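PDB 4QOL: catalase, which breaks down hydrogen peroxide to water and oxygen at its heme, and probably also oxidises phenolic substrates in peroxidase-like fashion. Local coordinates for residues 75-79 against 80-84; 218-221 against 222-226; 380-384 against 385-389. All coordinates share one frame; numbering follows the deposited sequence.

Interaction 1: 75-79 against 80-84; sequences KHTRA and AFLSE
The Phe-81 ring meets Ala-79 obliquely, with Ala-79 CB 4.3 Å from Phe-81 CE1. One face of this ring carries Leu-82 CG, which sits 3.6 Å above the plane and over its centre. The rings of Phe-118 and Tyr-125 also meet Phe-81, with planes inclined at about 35° and 40°. The buried ring thus packs beside strands 113-120 and 123-130.

Leu-82 links this ring to the preceding residues. Its CG stands anti to the carbonyl carbon (chi1 -60°). From there Leu-82 CD1 reaches back to Thr-77 CG2 at 4.1 Å.

The other branch of Thr-77 is polar. Thr-77 OG1 accepts the backbone N-H of Ala-79 at 3.1 Å. Thr-77 OG1 is also hydrogen-bonded to Gly-324 O, so this buried hydroxyl has two partners.

The chain then turns at Ala-80. Leu-82 N donates to Ala-79 O at 3.1 Å, a bond spanning three residues. One residue on, Ala-80 O takes two bonds from Ser-83. Ser-83 OG donates to Ala-80 O at 2.9 Å, in the carbonyl plane, and Ser-83 N does so at 3.2 Å. Lys-87 NZ bonds both Ala-80 O and Ser-83 OG, and its positive charge would probably polarise this carbonyl. The Ser-83 side chain lies about 9 Å from the bound sodium ion.

The Ala-79 N to Thr-77 OG1 bond makes an ST turn, which runs into the 3-10 segment at 80-81. Turn and segment shape the connection between strands 60-69 and 88-96 of the catalase beta-barrel.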
ATOM      1  N   LYS A  75      -5.378  17.147 -42.660  1.00 23.27           N
ATOM      2  CA  LYS A  75      -5.648  18.582 -42.876  1.00 24.58           C
ATOM      3  C   LYS A  75      -5.871  19.276 -41.556  1.00 23.66           C
ATOM      4  O   LYS A  75      -5.635  20.479 -41.416  1.00 21.84           O
ATOM      5  CB  LYS A  75      -6.909  18.761 -43.754  1.00 27.47           C
ATOM      6  CG  LYS A  75      -6.752  18.435 -45.236  1.00 32.48           C
ATOM      7  CD  LYS A  75      -8.052  18.699 -45.990  1.00 36.12           C
ATOM      8  CE  LYS A  75      -7.846  18.767 -47.507  1.00 40.94           C
ATOM      9  NZ  LYS A  75      -6.957  17.729 -48.113  1.00 43.13           N
ATOM     10  N   HIS A  76      -6.341  18.498 -40.554  1.00 22.60           N
ATOM     11  CA  HIS A  76      -6.803  19.053 -39.285  1.00 22.63           C
ATOM     12  C   HIS A  76      -6.038  18.606 -38.059  1.00 20.73           C
ATOM     13  O   HIS A  76      -5.973  19.340 -37.122  1.00 19.01           O
ATOM     14  CB  HIS A  76      -8.258  18.706 -39.039  1.00 21.78           C
ATOM     15  CG  HIS A  76      -9.139  18.955 -40.204  1.00 26.02           C
ATOM     16  ND1 HIS A  76      -9.341  20.218 -40.709  1.00 27.38           N
ATOM     17  CD2 HIS A  76      -9.878  18.112 -40.961  1.00 26.93           C
ATOM     18  CE1 HIS A  76     -10.157  20.138 -41.748  1.00 28.64           C
ATOM     19  NE2 HIS A  76     -10.507  18.873 -41.910  1.00 29.51           N
ATOM     20  N   THR A  77      -5.372  17.468 -38.145  1.00 20.69           N
ATOM     21  CA  THR A  77      -4.494  17.018 -37.068  1.00 18.92           C
ATOM     22  C   THR A  77      -3.322  16.218 -37.568  1.00 17.91           C
ATOM     23  O   THR A  77      -3.445  15.441 -38.495  1.00 17.53           O
ATOM     24  CB  THR A  77      -5.276  16.128 -36.062  1.00 18.76           C
ATOM     25  OG1 THR A  77      -4.383  15.687 -35.021  1.00 18.03           O
ATOM     26  CG2 THR A  77      -5.968  14.962 -36.731  1.00 19.61           C
ATOM     27  N   ARG A  78      -2.174  16.444 -36.938  1.00 18.13           N
ATOM     28  CA  ARG A  78      -0.956  15.714 -37.252  1.00 19.60           C
ATOM     29  C   ARG A  78      -0.913  14.350 -36.564  1.00 19.73           C
ATOM     30  O   ARG A  78       0.088  13.656 -36.659  1.00 19.52           O
ATOM     31  CB  ARG A  78       0.328  16.526 -36.895  1.00 22.48           C
ATOM     32  CG  ARG A  78       0.583  16.784 -35.390  1.00 23.82           C
ATOM     33  CD  ARG A  78       1.864  17.584 -35.062  1.00 28.24           C
ATOM     34  NE  ARG A  78       2.987  16.657 -34.975  1.00 33.87           N
ATOM     35  CZ  ARG A  78       4.123  16.834 -34.306  1.00 37.57           C
ATOM     36  NH1 ARG A  78       4.340  17.914 -33.580  1.00 38.71           N
ATOM     37  NH2 ARG A  78       5.047  15.866 -34.353  1.00 39.11           N
ATOM     38  N   ALA A  79      -1.988  13.959 -35.889  1.00 18.11           N
ATOM     39  CA  ALA A  79      -2.006  12.674 -35.175  1.00 21.49           C
ATOM     40  C   ALA A  79      -1.634  11.546 -36.130  1.00 21.40           C
ATOM     41  O   ALA A  79      -2.283  11.309 -37.165  1.00 20.62           O
ATOM     42  CB  ALA A  79      -3.361  12.444 -34.555  1.00 22.03           C
ATOM     43  N   ALA A  80      -0.599  10.806 -35.748  1.00 20.69           N
ATOM     44  CA  ALA A  80      -0.079   9.754 -36.607  1.00 19.72           C
ATOM     45  C   ALA A  80      -1.129   8.682 -36.921  1.00 20.12           C
ATOM     46  O   ALA A  80      -1.245   8.252 -38.088  1.00 19.14           O
ATOM     47  CB  ALA A  80       1.165   9.127 -35.980  1.00 21.32           C
ATOM     48  N   PHE A  81      -1.895   8.237 -35.910  1.00 17.32           N
ATOM     49  CA  PHE A  81      -2.849   7.164 -36.153  1.00 18.77           C
ATOM     50  C   PHE A  81      -3.988   7.552 -37.098  1.00 18.99           C
ATOM     51  O   PHE A  81      -4.697   6.666 -37.602  1.00 20.37           O
ATOM     52  CB  PHE A  81      -3.397   6.519 -34.830  1.00 18.02           C
ATOM     53  CG  PHE A  81      -4.544   7.272 -34.192  1.00 18.78           C
ATOM     54  CD1 PHE A  81      -4.324   8.416 -33.439  1.00 17.97           C
ATOM     55  CD2 PHE A  81      -5.843   6.806 -34.318  1.00 19.88           C
ATOM     56  CE1 PHE A  81      -5.368   9.070 -32.834  1.00 19.73           C
ATOM     57  CE2 PHE A  81      -6.897   7.428 -33.669  1.00 20.34           C
ATOM     58  CZ  PHE A  81      -6.653   8.591 -32.959  1.00 20.78           C
ATOM     59  N   LEU A  82      -4.168   8.846 -37.356  1.00 20.31           N
ATOM     60  CA  LEU A  82      -5.236   9.318 -38.285  1.00 19.41           C
ATOM     61  C   LEU A  82      -4.730   9.761 -39.647  1.00 20.57           C
ATOM     62  O   LEU A  82      -5.464  10.389 -40.418  1.00 20.33           O
ATOM     63  CB  LEU A  82      -6.038  10.445 -37.626  1.00 20.95           C
ATOM     64  CG  LEU A  82      -6.751  10.084 -36.294  1.00 20.72           C
ATOM     65  CD1 LEU A  82      -7.445  11.296 -35.680  1.00 22.61           C
ATOM     66  CD2 LEU A  82      -7.765   8.988 -36.568  1.00 23.03           C
ATOM     67  N   SER A  83      -3.499   9.430 -39.968  1.00 21.42           N
ATOM     68  CA  SER A  83      -2.768  10.182 -41.049  1.00 22.29           C
ATOM     69  C   SER A  83      -3.079   9.687 -42.438  1.00 23.59           C
ATOM     70  O   SER A  83      -2.757  10.363 -43.448  1.00 27.30           O
ATOM     71  CB  SER A  83      -1.267  10.140 -40.862  1.00 21.65           C
ATOM     72  OG  SER A  83      -0.746   8.800 -40.885  1.00 23.33           O
ATOM     73  N   GLU A  84      -3.605   8.493 -42.540  1.00 23.70           N
ATOM     74  CA  GLU A  84      -3.888   8.022 -43.868  1.00 26.39           C
ATOM     75  C   GLU A  84      -4.958   6.972 -43.917  1.00 23.91           C
ATOM     76  O   GLU A  84      -5.140   6.141 -42.981  1.00 24.87           O
ATOM     77  CB  GLU A  84      -2.625   7.568 -44.589  1.00 31.54           C
ATOM     78  CG  GLU A  84      -1.619   6.684 -43.901  1.00 39.15           C
ATOM     79  CD  GLU A  84      -0.622   6.012 -44.932  1.00 50.47           C
ATOM     80  OE1 GLU A  84      -0.502   6.513 -46.113  1.00 57.73           O
ATOM     81  OE2 GLU A  84       0.074   4.983 -44.609  1.00 55.32           O
TER

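Interaction 2: 218-221 against 222-226; sequences WRPS and EGIRN
Pro-220 overlaps Ile-224 through its ring methylenes: Pro-220 CG lies 3.8 Å from Ile-224 CG1. The two side chains cross obliquely. Ile-224 CG1 stands anti to its own carbonyl carbon (chi1 -68°), which directs this branch back to the proline. Pro-220 CG also rests 3.5 Å from Gly-223 C, so the pyrrolidine ring lies along the glycine backbone as well.

The backbone folds in a type I beta turn from Pro-220 to Gly-223. Gly-223 N donates to Pro-220 O at 3.1 Å, with an N-H...O angle of 161°. Gly-223 then takes a positive phi of 82°, which suits a residue without a side chain.

Ser-221 OG bonds outward to Ala-258 O. Its own backbone is also bonded to Ala-258, in strand 258-267. Glu-222 CG passes 4.0 Å from Ser-221 OG. The Glu-222 carboxylate makes a long, weak ion pair with Arg-250.

The chemistry is that of a surface turn at the end of strand 211-220. One backbone bond and a small apolar overlap accompany a sharp change of chain direction, while serine keeps the corner tied to the neighbouring strand.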
ATOM      1  N   TRP A 218     -19.148   8.315 -31.434  1.00 18.51           N
ATOM      2  CA  TRP A 218     -19.127   6.932 -31.875  1.00 17.57           C
ATOM      3  C   TRP A 218     -20.585   6.490 -32.181  1.00 18.40           C
ATOM      4  O   TRP A 218     -21.468   6.593 -31.311  1.00 17.66           O
ATOM      5  CB  TRP A 218     -18.600   6.026 -30.757  1.00 17.17           C
ATOM      6  CG  TRP A 218     -17.163   6.181 -30.356  1.00 16.68           C
ATOM      7  CD1 TRP A 218     -16.677   6.724 -29.160  1.00 18.25           C
ATOM      8  CD2 TRP A 218     -16.004   5.718 -31.074  1.00 16.17           C
ATOM      9  NE1 TRP A 218     -15.297   6.624 -29.121  1.00 17.12           N
ATOM     10  CE2 TRP A 218     -14.865   5.988 -30.263  1.00 15.90           C
ATOM     11  CE3 TRP A 218     -15.812   5.035 -32.291  1.00 16.16           C
ATOM     12  CZ2 TRP A 218     -13.569   5.617 -30.642  1.00 16.95           C
ATOM     13  CZ3 TRP A 218     -14.492   4.716 -32.690  1.00 16.34           C
ATOM     14  CH2 TRP A 218     -13.398   5.008 -31.858  1.00 16.88           C
ATOM     15  N   ARG A 219     -20.807   5.985 -33.387  1.00 19.26           N
ATOM     16  CA  ARG A 219     -22.118   5.471 -33.829  1.00 20.53           C
ATOM     17  C   ARG A 219     -22.111   3.936 -33.995  1.00 20.00           C
ATOM     18  O   ARG A 219     -21.338   3.385 -34.809  1.00 18.22           O
ATOM     19  CB  ARG A 219     -22.516   6.109 -35.160  1.00 25.13           C
ATOM     20  CG  ARG A 219     -23.203   7.396 -34.863  1.00 28.52           C
ATOM     21  CD  ARG A 219     -23.280   8.356 -36.052  1.00 33.78           C
ATOM     22  NE  ARG A 219     -23.809   7.804 -37.277  1.00 34.30           N
ATOM     23  CZ  ARG A 219     -23.941   8.526 -38.399  1.00 36.27           C
ATOM     24  NH1 ARG A 219     -23.605   9.825 -38.421  1.00 33.32           N
ATOM     25  NH2 ARG A 219     -24.460   7.962 -39.489  1.00 35.21           N
ATOM     26  N   PRO A 220     -22.907   3.248 -33.191  1.00 18.88           N
ATOM     27  CA  PRO A 220     -22.889   1.807 -33.201  1.00 18.80           C
ATOM     28  C   PRO A 220     -23.404   1.185 -34.466  1.00 19.10           C
ATOM     29  O   PRO A 220     -24.495   1.510 -34.916  1.00 19.44           O
ATOM     30  CB  PRO A 220     -23.813   1.453 -32.049  1.00 18.48           C
ATOM     31  CG  PRO A 220     -24.737   2.624 -31.922  1.00 18.95           C
ATOM     32  CD  PRO A 220     -23.929   3.795 -32.267  1.00 19.31           C
ATOM     33  N   SER A 221     -22.652   0.243 -34.994  1.00 20.32           N
ATOM     34  CA  SER A 221     -23.121  -0.541 -36.132  1.00 22.79           C
ATOM     35  C   SER A 221     -24.350  -1.324 -35.757  1.00 23.44           C
ATOM     36  O   SER A 221     -25.204  -1.585 -36.610  1.00 26.60           O
ATOM     37  CB  SER A 221     -22.044  -1.515 -36.595  1.00 23.78           C
ATOM     38  OG  SER A 221     -21.737  -2.477 -35.593  1.00 26.51           O
ATOM     39  N   GLU A 222     -24.497  -1.667 -34.471  1.00 23.10           N
ATOM     40  CA  GLU A 222     -25.665  -2.406 -33.980  1.00 24.47           C
ATOM     41  C   GLU A 222     -26.905  -1.520 -33.659  1.00 24.51           C
ATOM     42  O   GLU A 222     -27.939  -2.066 -33.287  1.00 24.71           O
ATOM     43  CB  GLU A 222     -25.301  -3.253 -32.748  1.00 25.29           C
ATOM     44  CG  GLU A 222     -24.195  -4.278 -32.989  1.00 27.01           C
ATOM     45  CD  GLU A 222     -24.583  -5.405 -33.917  1.00 29.62           C
ATOM     46  OE1 GLU A 222     -25.776  -5.661 -34.086  1.00 35.52           O
ATOM     47  OE2 GLU A 222     -23.688  -6.035 -34.497  1.00 33.58           O
ATOM     48  N   GLY A 223     -26.808  -0.207 -33.857  1.00 23.76           N
ATOM     49  CA  GLY A 223     -27.897   0.729 -33.589  1.00 24.01           C
ATOM     50  C   GLY A 223     -27.920   1.074 -32.144  1.00 22.56           C
ATOM     51  O   GLY A 223     -27.373   0.318 -31.341  1.00 24.44           O
ATOM     52  N   ILE A 224     -28.581   2.174 -31.785  1.00 21.92           N
ATOM     53  CA  ILE A 224     -28.828   2.519 -30.407  1.00 23.73           C
ATOM     54  C   ILE A 224     -30.117   1.865 -29.912  1.00 23.88           C
ATOM     55  O   ILE A 224     -31.176   2.033 -30.532  1.00 22.84           O
ATOM     56  CB  ILE A 224     -28.926   4.046 -30.247  1.00 23.18           C
ATOM     57  CG1 ILE A 224     -27.554   4.658 -30.500  1.00 25.20           C
ATOM     58  CG2 ILE A 224     -29.504   4.435 -28.870  1.00 24.92           C
ATOM     59  CD1 ILE A 224     -27.546   6.144 -30.767  1.00 24.76           C
ATOM     60  N   ARG A 225     -30.066   1.123 -28.814  1.00 21.30           N
ATOM     61  CA  ARG A 225     -31.283   0.572 -28.186  1.00 22.34           C
ATOM     62  C   ARG A 225     -31.274   0.674 -26.709  1.00 19.91           C
ATOM     63  O   ARG A 225     -30.216   0.501 -26.089  1.00 18.38           O
ATOM     64  CB  ARG A 225     -31.462  -0.907 -28.536  1.00 23.17           C
ATOM     65  CG  ARG A 225     -32.800  -1.460 -28.142  1.00 24.75           C
ATOM     66  CD  ARG A 225     -33.058  -2.823 -28.780  1.00 24.44           C
ATOM     67  NE  ARG A 225     -32.073  -3.845 -28.431  1.00 24.93           N
ATOM     68  CZ  ARG A 225     -32.138  -4.679 -27.384  1.00 24.79           C
ATOM     69  NH1 ARG A 225     -33.124  -4.628 -26.493  1.00 24.23           N
ATOM     70  NH2 ARG A 225     -31.160  -5.540 -27.181  1.00 26.22           N
ATOM     71  N   ASN A 226     -32.411   1.033 -26.130  1.00 18.81           N
ATOM     72  CA  ASN A 226     -32.533   1.416 -24.758  1.00 18.86           C
ATOM     73  C   ASN A 226     -33.574   0.507 -24.055  1.00 20.63           C
ATOM     74  O   ASN A 226     -34.359  -0.199 -24.704  1.00 22.84           O
ATOM     75  CB  ASN A 226     -32.957   2.862 -24.601  1.00 18.64           C
ATOM     76  CG  ASN A 226     -32.039   3.830 -25.303  1.00 20.03           C
ATOM     77  OD1 ASN A 226     -32.493   4.731 -26.052  1.00 23.16           O
ATOM     78  ND2 ASN A 226     -30.768   3.592 -25.175  1.00 17.03           N
TER

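Interaction 3: 380-384 against 385-389; sequences GHINY and EPNRY
Ile-382 and Tyr-384 pack against Asn-387 and Tyr-389 around an Asx turn. The turn lies in the long loop between helix 331-348 and strand 411-412, far out from the chain centre, where two other subunits meet it. This is consistent with the wrapping loop of catalases.

Asn-387 provides the direct hydrogen bonds. Asn-387 OD1 accepts from Tyr-389 N at 3.0 Å, in the carbonyl plane and on a lone pair, which closes the Asx turn. The other end of the amide reaches across. Asn-387 ND2 donates to Tyr-384 O at 2.8 Å, with an N-H...O angle of 163°. Asn-387 CG lies between its backbone N and carbonyl carbon (chi1 57°), which sets the amide between its two backbone partners. Both bonds hold it against rotation. Lys-394 NZ also bonds OD1.

Van der Waals contacts line the inside of the bend. Ile-382 CD1 meets Tyr-389 CE2 at 3.5 Å, and the side chains cross at about a right angle. Ile-382 CG2 lies over one face of the Tyr-384 ring, offset toward the rim, and also touches the Asn-387 amide. That amide stands nearly perpendicular to the Tyr-384 ring. Asn-387 CB is 3.6 Å from Tyr-384 CE1.

Several polar ends bond to other subunits. Tyr-384 OH bonds Asp-166 of the second subunit, and Arg-388 forms a salt bridge with Asp-162 there. Glu-385 OE2 bonds Gln-21 and Asn-20 of the third subunit.

One water joins the two phenols. This water donates to Tyr-384 OH at 2.8 Å and bonds Tyr-389 OH at 2.9 Å.

The peptide before Pro-386 is cis. Beyond it, the buried Pro-386 O has no hydrogen-bonding partner in the model and faces the Tyr-384 ring edge, 3.3 Å from its CD1.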
ATOM      1  N   GLY A 380      22.126   0.438 -16.399  1.00 17.90           N
ATOM      2  CA  GLY A 380      22.807   1.674 -16.810  1.00 17.96           C
ATOM      3  C   GLY A 380      23.016   2.628 -15.632  1.00 17.31           C
ATOM      4  O   GLY A 380      22.295   2.579 -14.611  1.00 16.53           O
ATOM      5  N   HIS A 381      24.023   3.505 -15.765  1.00 17.58           N
ATOM      6  CA  HIS A 381      24.430   4.400 -14.700  1.00 16.16           C
ATOM      7  C   HIS A 381      23.767   5.809 -14.762  1.00 15.33           C
ATOM      8  O   HIS A 381      23.950   6.619 -13.810  1.00 15.45           O
ATOM      9  CB  HIS A 381      25.965   4.618 -14.775  1.00 16.90           C
ATOM     10  CG  HIS A 381      26.779   3.434 -14.385  1.00 18.40           C
ATOM     11  ND1 HIS A 381      27.361   3.321 -13.145  1.00 19.37           N
ATOM     12  CD2 HIS A 381      27.127   2.317 -15.072  1.00 19.25           C
ATOM     13  CE1 HIS A 381      28.051   2.188 -13.087  1.00 21.48           C
ATOM     14  NE2 HIS A 381      27.946   1.576 -14.258  1.00 22.06           N
ATOM     15  N   ILE A 382      23.100   6.090 -15.857  1.00 15.54           N
ATOM     16  CA  ILE A 382      22.687   7.467 -16.206  1.00 16.21           C
ATOM     17  C   ILE A 382      21.159   7.512 -16.138  1.00 17.02           C
ATOM     18  O   ILE A 382      20.435   6.937 -16.968  1.00 16.23           O
ATOM     19  CB  ILE A 382      23.208   7.903 -17.609  1.00 18.13           C
ATOM     20  CG1 ILE A 382      24.696   7.635 -17.753  1.00 18.66           C
ATOM     21  CG2 ILE A 382      22.921   9.377 -17.888  1.00 18.22           C
ATOM     22  CD1 ILE A 382      25.529   8.270 -16.692  1.00 17.85           C
ATOM     23  N   ASN A 383      20.699   8.225 -15.119  1.00 15.00           N
ATOM     24  CA  ASN A 383      19.282   8.410 -14.878  1.00 15.32           C
ATOM     25  C   ASN A 383      18.915   9.859 -14.660  1.00 15.02           C
ATOM     26  O   ASN A 383      18.060  10.203 -13.870  1.00 15.02           O
ATOM     27  CB  ASN A 383      18.918   7.549 -13.635  1.00 15.57           C
ATOM     28  CG  ASN A 383      19.673   7.964 -12.404  1.00 14.58           C
ATOM     29  OD1 ASN A 383      20.499   8.797 -12.438  1.00 15.17           O
ATOM     30  ND2 ASN A 383      19.376   7.324 -11.266  1.00 14.62           N
ATOM     31  N   TYR A 384      19.672  10.719 -15.337  1.00 15.40           N
ATOM     32  CA  TYR A 384      19.572  12.176 -15.163  1.00 14.72           C
ATOM     33  C   TYR A 384      19.860  12.805 -16.540  1.00 15.56           C
ATOM     34  O   TYR A 384      20.613  12.259 -17.340  1.00 16.79           O
ATOM     35  CB  TYR A 384      20.515  12.719 -14.060  1.00 13.80           C
ATOM     36  CG  TYR A 384      21.992  12.564 -14.438  1.00 14.53           C
ATOM     37  CD1 TYR A 384      22.606  13.507 -15.220  1.00 15.14           C
ATOM     38  CD2 TYR A 384      22.695  11.427 -14.058  1.00 14.33           C
ATOM     39  CE1 TYR A 384      23.922  13.307 -15.593  1.00 15.90           C
ATOM     40  CE2 TYR A 384      24.006  11.215 -14.410  1.00 15.98           C
ATOM     41  CZ  TYR A 384      24.611  12.181 -15.225  1.00 15.59           C
ATOM     42  OH  TYR A 384      25.925  11.985 -15.630  1.00 16.56           O
ATOM     43  N   GLU A 385      19.203  13.906 -16.814  1.00 15.75           N
ATOM     44  CA  GLU A 385      19.387  14.694 -18.041  1.00 16.30           C
ATOM     45  C   GLU A 385      19.239  16.130 -17.601  1.00 16.72           C
ATOM     46  O   GLU A 385      18.315  16.459 -16.884  1.00 17.07           O
ATOM     47  CB  GLU A 385      18.276  14.340 -19.052  1.00 16.30           C
ATOM     48  CG  GLU A 385      18.433  14.816 -20.500  1.00 18.00           C
ATOM     49  CD  GLU A 385      18.106  16.265 -20.738  1.00 18.43           C
ATOM     50  OE1 GLU A 385      18.811  16.883 -21.627  1.00 18.01           O
ATOM     51  OE2 GLU A 385      17.179  16.818 -20.114  1.00 18.75           O
ATOM     52  N   PRO A 386      20.077  17.028 -18.117  1.00 16.42           N
ATOM     53  CA  PRO A 386      21.129  16.801 -19.165  1.00 16.71           C
ATOM     54  C   PRO A 386      22.324  15.958 -18.702  1.00 17.28           C
ATOM     55  O   PRO A 386      22.631  15.908 -17.505  1.00 17.03           O
ATOM     56  CB  PRO A 386      21.567  18.208 -19.484  1.00 16.51           C
ATOM     57  CG  PRO A 386      21.359  18.956 -18.262  1.00 16.30           C
ATOM     58  CD  PRO A 386      20.032  18.459 -17.725  1.00 16.40           C
ATOM     59  N   ASN A 387      22.897  15.266 -19.655  1.00 17.81           N
ATOM     60  CA  ASN A 387      24.081  14.490 -19.441  1.00 18.77           C
ATOM     61  C   ASN A 387      24.995  14.596 -20.646  1.00 19.91           C
ATOM     62  O   ASN A 387      24.602  15.108 -21.693  1.00 19.18           O
ATOM     63  CB  ASN A 387      23.751  13.032 -19.140  1.00 19.85           C
ATOM     64  CG  ASN A 387      22.945  12.399 -20.226  1.00 20.46           C
ATOM     65  OD1 ASN A 387      23.465  12.140 -21.300  1.00 19.03           O
ATOM     66  ND2 ASN A 387      21.662  12.146 -19.969  1.00 18.59           N
ATOM     67  N   ARG A 388      26.211  14.077 -20.475  1.00 19.28           N
ATOM     68  CA  ARG A 388      27.258  14.243 -21.524  1.00 20.18           C
ATOM     69  C   ARG A 388      27.187  13.180 -22.607  1.00 21.38           C
ATOM     70  O   ARG A 388      28.062  13.152 -23.497  1.00 23.35           O
ATOM     71  CB  ARG A 388      28.638  14.222 -20.902  1.00 22.45           C
ATOM     72  CG  ARG A 388      29.062  12.892 -20.268  1.00 25.38           C
ATOM     73  CD  ARG A 388      30.538  12.853 -19.899  1.00 29.76           C
ATOM     74  NE  ARG A 388      30.698  13.471 -18.637  1.00 33.17           N
ATOM     75  CZ  ARG A 388      30.903  12.830 -17.497  1.00 34.21           C
ATOM     76  NH1 ARG A 388      31.108  11.521 -17.475  1.00 37.85           N
ATOM     77  NH2 ARG A 388      30.963  13.538 -16.374  1.00 34.75           N
ATOM     78  N   TYR A 389      26.205  12.288 -22.564  1.00 23.18           N
ATOM     79  CA  TYR A 389      26.204  11.100 -23.403  1.00 24.42           C
ATOM     80  C   TYR A 389      25.215  11.218 -24.547  1.00 27.59           C
ATOM     81  O   TYR A 389      23.988  11.281 -24.334  1.00 25.49           O
ATOM     82  CB  TYR A 389      25.839   9.847 -22.557  1.00 24.63           C
ATOM     83  CG  TYR A 389      26.726   9.686 -21.356  1.00 26.44           C
ATOM     84  CD1 TYR A 389      27.935   9.002 -21.421  1.00 30.14           C
ATOM     85  CD2 TYR A 389      26.375  10.263 -20.155  1.00 26.07           C
ATOM     86  CE1 TYR A 389      28.767   8.875 -20.297  1.00 28.85           C
ATOM     87  CE2 TYR A 389      27.215  10.191 -19.061  1.00 27.53           C
ATOM     88  CZ  TYR A 389      28.387   9.476 -19.120  1.00 26.76           C
ATOM     89  OH  TYR A 389      29.142   9.448 -17.971  1.00 27.60           O
TER
HETATM   90  O   HOH W   1      28.232  10.425 -15.436  1.00 21.92           O

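The three contacts follow one another along the chain, and none nests in or crosses another. Interaction 1 comes first and bends the loop between strands 60-69 and 88-96. Interaction 2 closes the turn that leaves strand 211-220 on the way to helix 229-236. Its centre is 26 Å from that of interaction 1, though their nearest atoms are about 7 Å apart. Both belong to the barrel region of one subunit. Interaction 3 folds the long loop after helix 331-348. It lies across the chain centre from interaction 2, with centres 51 Å apart, and ties this subunit to two others of the tetramer.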